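Local coordinates for protein tautomerase (Bordetella trematum, PDB 6VVR) that belongs to the tautomerase family of the MIF clan, its chain built from two beta-alpha-beta units and assembled with two further copies as a trimer, at residues A[20-25]-A[84-89]; A[59-64]-A[91-96]. One frame throughout, in Å; residues are numbered along the deposited sequence.

Interaction 1 of 2, residues A[20-25]-A[84-89]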
loop_
_atom_site.group_PDB
_atom_site.type_symbol
_atom_site.label_atom_id
_atom_site.label_comp_id
_atom_site.label_asym_id
_atom_site.label_seq_id
_atom_site.Cartn_x
_atom_site.Cartn_y
_atom_site.Cartn_z
ATOM N N LEU A 20 -10.180 13.362 7.048
ATOM C CA LEU A 20 -9.624 13.583 5.714
ATOM C C LEU A 20 -9.163 15.022 5.536
ATOM O O LEU A 20 -8.056 15.277 5.049
ATOM C CB LEU A 20 -10.656 13.219 4.646
ATOM C CG LEU A 20 -10.962 11.735 4.478
ATOM C CD1 LEU A 20 -12.175 11.550 3.573
ATOM C CD2 LEU A 20 -9.732 11.011 3.931
ATOM N N LYS A 21 -10.011 15.983 5.922
ATOM C CA LYS A 21 -9.623 17.385 5.837
ATOM C C LYS A 21 -8.423 17.683 6.726
ATOM O O LYS A 21 -7.514 18.419 6.324
ATOM C CB LYS A 21 -10.802 18.275 6.223
ATOM C CG LYS A 21 -11.977 18.174 5.276
ATOM C CD LYS A 21 -13.041 19.200 5.645
ATOM C CE LYS A 21 -14.215 19.158 4.686
ATOM N NZ LYS A 21 -14.971 20.451 4.693
ATOM N N ALA A 22 -8.409 17.138 7.948
ATOM C CA ALA A 22 -7.294 17.411 8.851
ATOM C C ALA A 22 -5.995 16.821 8.319
ATOM O O ALA A 22 -4.927 17.413 8.489
ATOM C CB ALA A 22 -7.584 16.876 10.252
ATOM N N LEU A 23 -6.062 15.646 7.689
ATOM C CA LEU A 23 -4.852 15.067 7.117
ATOM C C LEU A 23 -4.350 15.912 5.959
ATOM O O LEU A 23 -3.148 16.186 5.852
ATOM C CB LEU A 23 -5.127 13.640 6.656
ATOM C CG LEU A 23 -5.393 12.627 7.770
ATOM C CD1 LEU A 23 -5.717 11.306 7.124
ATOM C CD2 LEU A 23 -4.187 12.486 8.685
ATOM N N SER A 24 -5.264 16.358 5.092
ATOM C CA SER A 24 -4.855 17.171 3.953
ATOM C C SER A 24 -4.202 18.465 4.427
ATOM O O SER A 24 -3.095 18.812 3.998
ATOM C CB SER A 24 -6.061 17.453 3.056
ATOM O OG SER A 24 -5.730 18.389 2.037
ATOM N N ASP A 25 -4.853 19.173 5.353
ATOM C CA ASP A 25 -4.250 20.385 5.910
ATOM C C ASP A 25 -2.924 20.097 6.604
ATOM O O ASP A 25 -2.001 20.913 6.553
ATOM C CB ASP A 25 -5.204 21.058 6.894
ATOM C CG ASP A 25 -4.843 22.501 7.146
ATOM O OD1 ASP A 25 -4.603 23.256 6.168
ATOM O OD2 ASP A 25 -4.748 22.886 8.331
ATOM N N ASN A 84 0.394 12.242 12.580
ATOM C CA ASN A 84 0.034 11.515 13.795
ATOM C C ASN A 84 -0.939 12.327 14.645
ATOM O O ASN A 84 -1.977 11.815 15.082
ATOM C CB ASN A 84 1.293 11.153 14.594
ATOM C CG ASN A 84 1.125 9.863 15.426
ATOM O OD1 ASN A 84 0.635 9.902 16.557
ATOM N ND2 ASN A 84 1.544 8.727 14.868
ATOM N N GLN A 85 -0.632 13.604 14.869
ATOM C CA GLN A 85 -1.507 14.446 15.684
ATOM C C GLN A 85 -2.859 14.688 15.013
ATOM O O GLN A 85 -3.884 14.755 15.704
ATOM C CB GLN A 85 -0.803 15.771 16.009
ATOM C CG GLN A 85 0.443 15.598 16.911
ATOM C CD GLN A 85 1.350 16.828 16.939
ATOM O OE1 GLN A 85 1.203 17.739 16.130
ATOM N NE2 GLN A 85 2.315 16.839 17.865
ATOM N N ALA A 86 -2.891 14.798 13.682
ATOM C CA ALA A 86 -4.164 14.955 12.981
ATOM C C ALA A 86 -5.073 13.750 13.199
ATOM O O ALA A 86 -6.282 13.902 13.416
ATOM C CB ALA A 86 -3.914 15.185 11.488
ATOM N N VAL A 87 -4.510 12.540 13.146
ATOM C CA VAL A 87 -5.312 11.345 13.403
ATOM C C VAL A 87 -5.797 11.332 14.847
ATOM O O VAL A 87 -6.992 11.175 15.117
ATOM C CB VAL A 87 -4.514 10.069 13.079
ATOM C CG1 VAL A 87 -5.325 8.836 13.476
ATOM C CG2 VAL A 87 -4.141 10.018 11.611
ATOM N N SER A 88 -4.866 11.480 15.800
ATOM C CA SER A 88 -5.234 11.437 17.213
ATOM C C SER A 88 -6.328 12.443 17.536
ATOM O O SER A 88 -7.291 12.116 18.243
ATOM C CB SER A 88 -4.006 11.694 18.085
ATOM O OG SER A 88 -2.915 10.932 17.635
ATOM N N ALA A 89 -6.198 13.675 17.038
ATOM C CA ALA A 89 -7.195 14.696 17.350
ATOM C C ALA A 89 -8.534 14.388 16.691
ATOM O O ALA A 89 -9.583 14.428 17.349
ATOM C CB ALA A 89 -6.691 16.070 16.927
#
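Asn-84 O is gripped twice by Ser-88 in the helical turn that presents Ala-86 and Val-87 to Ala-22 and Leu-23. It accepts the regular helical bond from Ser-88 N at 3.0 Å and a second from Ser-88 OG, 2.9 Å from Asn-84 O. The hydroxyl sits above the carbonyl plane, 42° out of it, and folds back on its own helix, donating to Asn-84 O rather than across to segment 20-25. What passes between the two helices is apolar packing. Ala-22 and Ala-86 point their methyls at each other, CB to CB at 4.2 Å, and their CA atoms lie 5.7 Å apart, the nearest such pair in the two segments. Ala-86 CB also rests against the backbone of the other helix, 3.9 Å from Ala-22 O. Such small residues let the axes of the two segments approach to 8.9 Å, running almost antiparallel at 162°. This is the helix pair of the tautomerase fold: helices 13-31 and 73-91, one from each beta-alpha-beta unit, lie side by side over the four-stranded sheet. Leu-23 works from the sheet side of the alanine pair. With CG anti to the carbonyl carbon (chi1 -68°), the side chain extends across the interface, and its CD2 methyl does the touching, 3.9 Å from Ala-86 CB and 3.8 Å from Val-87 CG2. The Leu-23 and Val-87 side chains meet at a slant, one methyl of each making the contact. Val-87 continues onto Ala-61 and Val-63 of strand 61-68 and onto Val-98, linking the interhelical layer to the sheet. On other faces of segment 20-25, Leu-20, Lys-21 and Ser-24 pack on Ala-48, Val-56 and Ile-51 of the second subunit, respectively.

Interaction 2 of 2, residues A[59-64]-A[91-96]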
loop_
_atom_site.group_PDB
_atom_site.type_symbol
_atom_site.label_atom_id
_atom_site.label_comp_id
_atom_site.label_asym_id
_atom_site.label_seq_id
_atom_site.Cartn_x
_atom_site.Cartn_y
_atom_site.Cartn_z
ATOM N N ALA A 59 -6.877 -1.551 18.925
ATOM C CA ALA A 59 -7.111 -0.408 18.055
ATOM C C ALA A 59 -5.818 0.030 17.375
ATOM O O ALA A 59 -4.727 -0.064 17.947
ATOM C CB ALA A 59 -7.714 0.749 18.852
ATOM N N MET A 60 -5.947 0.490 16.132
ATOM C CA MET A 60 -4.830 1.064 15.400
ATOM C C MET A 60 -5.362 2.078 14.400
ATOM O O MET A 60 -6.536 2.057 14.015
ATOM C CB MET A 60 -3.997 -0.008 14.672
ATOM C CG MET A 60 -4.699 -0.718 13.527
ATOM S SD MET A 60 -4.544 0.194 11.963
ATOM C CE MET A 60 -6.178 -0.096 11.264
ATOM N N ALA A 61 -4.478 2.981 13.998
ATOM C CA ALA A 61 -4.664 3.779 12.801
ATOM C C ALA A 61 -3.334 3.806 12.075
ATOM O O ALA A 61 -2.268 3.736 12.696
ATOM C CB ALA A 61 -5.145 5.207 13.101
ATOM N N LEU A 62 -3.405 3.878 10.753
ATOM C CA LEU A 62 -2.212 3.837 9.919
ATOM C C LEU A 62 -2.365 4.826 8.777
ATOM O O LEU A 62 -3.376 4.797 8.069
ATOM C CB LEU A 62 -1.984 2.427 9.367
ATOM C CG LEU A 62 -0.823 2.306 8.380
ATOM C CD1 LEU A 62 0.526 2.543 9.089
ATOM C CD2 LEU A 62 -0.861 0.948 7.688
ATOM N N VAL A 63 -1.375 5.703 8.604
ATOM C CA VAL A 63 -1.320 6.624 7.470
ATOM C C VAL A 63 -0.099 6.255 6.639
ATOM O O VAL A 63 1.038 6.395 7.102
ATOM C CB VAL A 63 -1.263 8.097 7.919
ATOM C CG1 VAL A 63 -1.276 9.030 6.704
ATOM C CG2 VAL A 63 -2.429 8.441 8.864
ATOM N N ASN A 64 -0.329 5.781 5.417
ATOM C CA ASN A 64 0.734 5.533 4.455
ATOM C C ASN A 64 0.827 6.704 3.489
ATOM O O ASN A 64 -0.184 7.103 2.897
ATOM C CB ASN A 64 0.467 4.247 3.673
ATOM C CG ASN A 64 0.518 3.014 4.547
ATOM O OD1 ASN A 64 1.273 2.956 5.517
ATOM N ND2 ASN A 64 -0.290 2.015 4.203
ATOM N N LEU A 91 -9.917 11.649 15.571
ATOM C CA LEU A 91 -10.594 10.415 15.948
ATOM C C LEU A 91 -10.650 10.197 17.455
ATOM O O LEU A 91 -11.181 9.173 17.898
ATOM C CB LEU A 91 -9.905 9.204 15.289
ATOM C CG LEU A 91 -9.790 9.253 13.763
ATOM C CD1 LEU A 91 -9.370 7.896 13.202
ATOM C CD2 LEU A 91 -11.091 9.713 13.135
ATOM N N GLY A 92 -10.123 11.127 18.248
ATOM C CA GLY A 92 -10.105 10.933 19.692
ATOM C C GLY A 92 -9.284 9.730 20.103
ATOM O O GLY A 92 -9.698 8.955 20.976
ATOM N N MET A 93 -8.140 9.537 19.459
ATOM C CA MET A 93 -7.290 8.380 19.683
ATOM C C MET A 93 -6.039 8.781 20.437
ATOM O O MET A 93 -5.592 9.929 20.375
ATOM C CB MET A 93 -6.852 7.756 18.361
ATOM C CG MET A 93 -7.896 7.003 17.631
ATOM S SD MET A 93 -7.035 6.366 16.199
ATOM C CE MET A 93 -5.922 5.191 16.961
ATOM N N ASP A 94 -5.451 7.793 21.103
ATOM C CA ASP A 94 -4.124 7.945 21.680
ATOM C C ASP A 94 -3.074 7.875 20.576
ATOM O O ASP A 94 -3.100 6.966 19.741
ATOM C CB ASP A 94 -3.872 6.856 22.721
ATOM C CG ASP A 94 -2.683 7.166 23.614
ATOM O OD1 ASP A 94 -1.644 7.629 23.093
ATOM O OD2 ASP A 94 -2.786 6.946 24.841
ATOM N N GLY A 95 -2.145 8.832 20.583
ATOM C CA GLY A 95 -1.118 8.874 19.557
ATOM C C GLY A 95 -0.220 7.652 19.548
ATOM O O GLY A 95 0.407 7.347 18.527
ATOM N N LYS A 96 -0.151 6.929 20.667
ATOM C CA LYS A 96 0.654 5.713 20.698
ATOM C C LYS A 96 0.066 4.614 19.821
ATOM O O LYS A 96 0.773 3.653 19.488
ATOM C CB LYS A 96 0.799 5.207 22.138
ATOM C CG LYS A 96 -0.498 4.675 22.744
ATOM C CD LYS A 96 -0.264 3.966 24.082
ATOM C CE LYS A 96 -1.562 3.413 24.664
ATOM N NZ LYS A 96 -2.024 2.179 23.961
#
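Met-93 lays the end of its thioether against the methyl of Ala-61, and the two side chains point at each other across the contact. Its chain is extended through chi2, then turned at chi3, 68°, which sets SD and CE side by side on the alanine. Ala-61 CB is 3.8 Å from Met-93 SD and 3.9 Å from Met-93 CE. The Met-93 CE methyl also reaches the backbone just before, 4.1 Å from Met-60 C. The CB of Met-60 itself is directed away from Met-93, and that side chain packs on Met-8 and on Arg-39 of the third subunit. The contact lies where helix 73-91 hands over to strand 98-105, within the second beta-alpha-beta unit of the tautomerase fold. Gly-92 ends the helix in a Schellman motif with positive phi, turning the chain so that Met-93 faces the start of strand 61-68. An Asx turn follows, in which Asp-94 OD1 accepts from Lys-96 N at 2.9 Å along a nearly straight N-H line (175°). Met-93 also touches Val-87 and Val-98, while backbone bonds from Gly-95 join the loop to the third subunit.

From the N terminus, the chain passes segment 20-25 on helix 13-31, then 59-64 at the start of strand 61-68, before reaching 84-89 on helix 73-91 and, in the loop beyond, segment 91-96. Interaction 1 closes the long loop between the two helices, and interaction 2 the shorter one spanning strand 61-68 and helix 73-91; since their segments alternate, the two loops cross. Interaction 1 joins the two beta-alpha-beta units, whereas interaction 2 stays within the second. They meet directly: a probable hydrogen bond links Ser-88 O to Met-93 N at 3.0 Å, and Val-87 CG2 packs 3.6 Å from Val-63 CG2, bringing helix, strand and loop together.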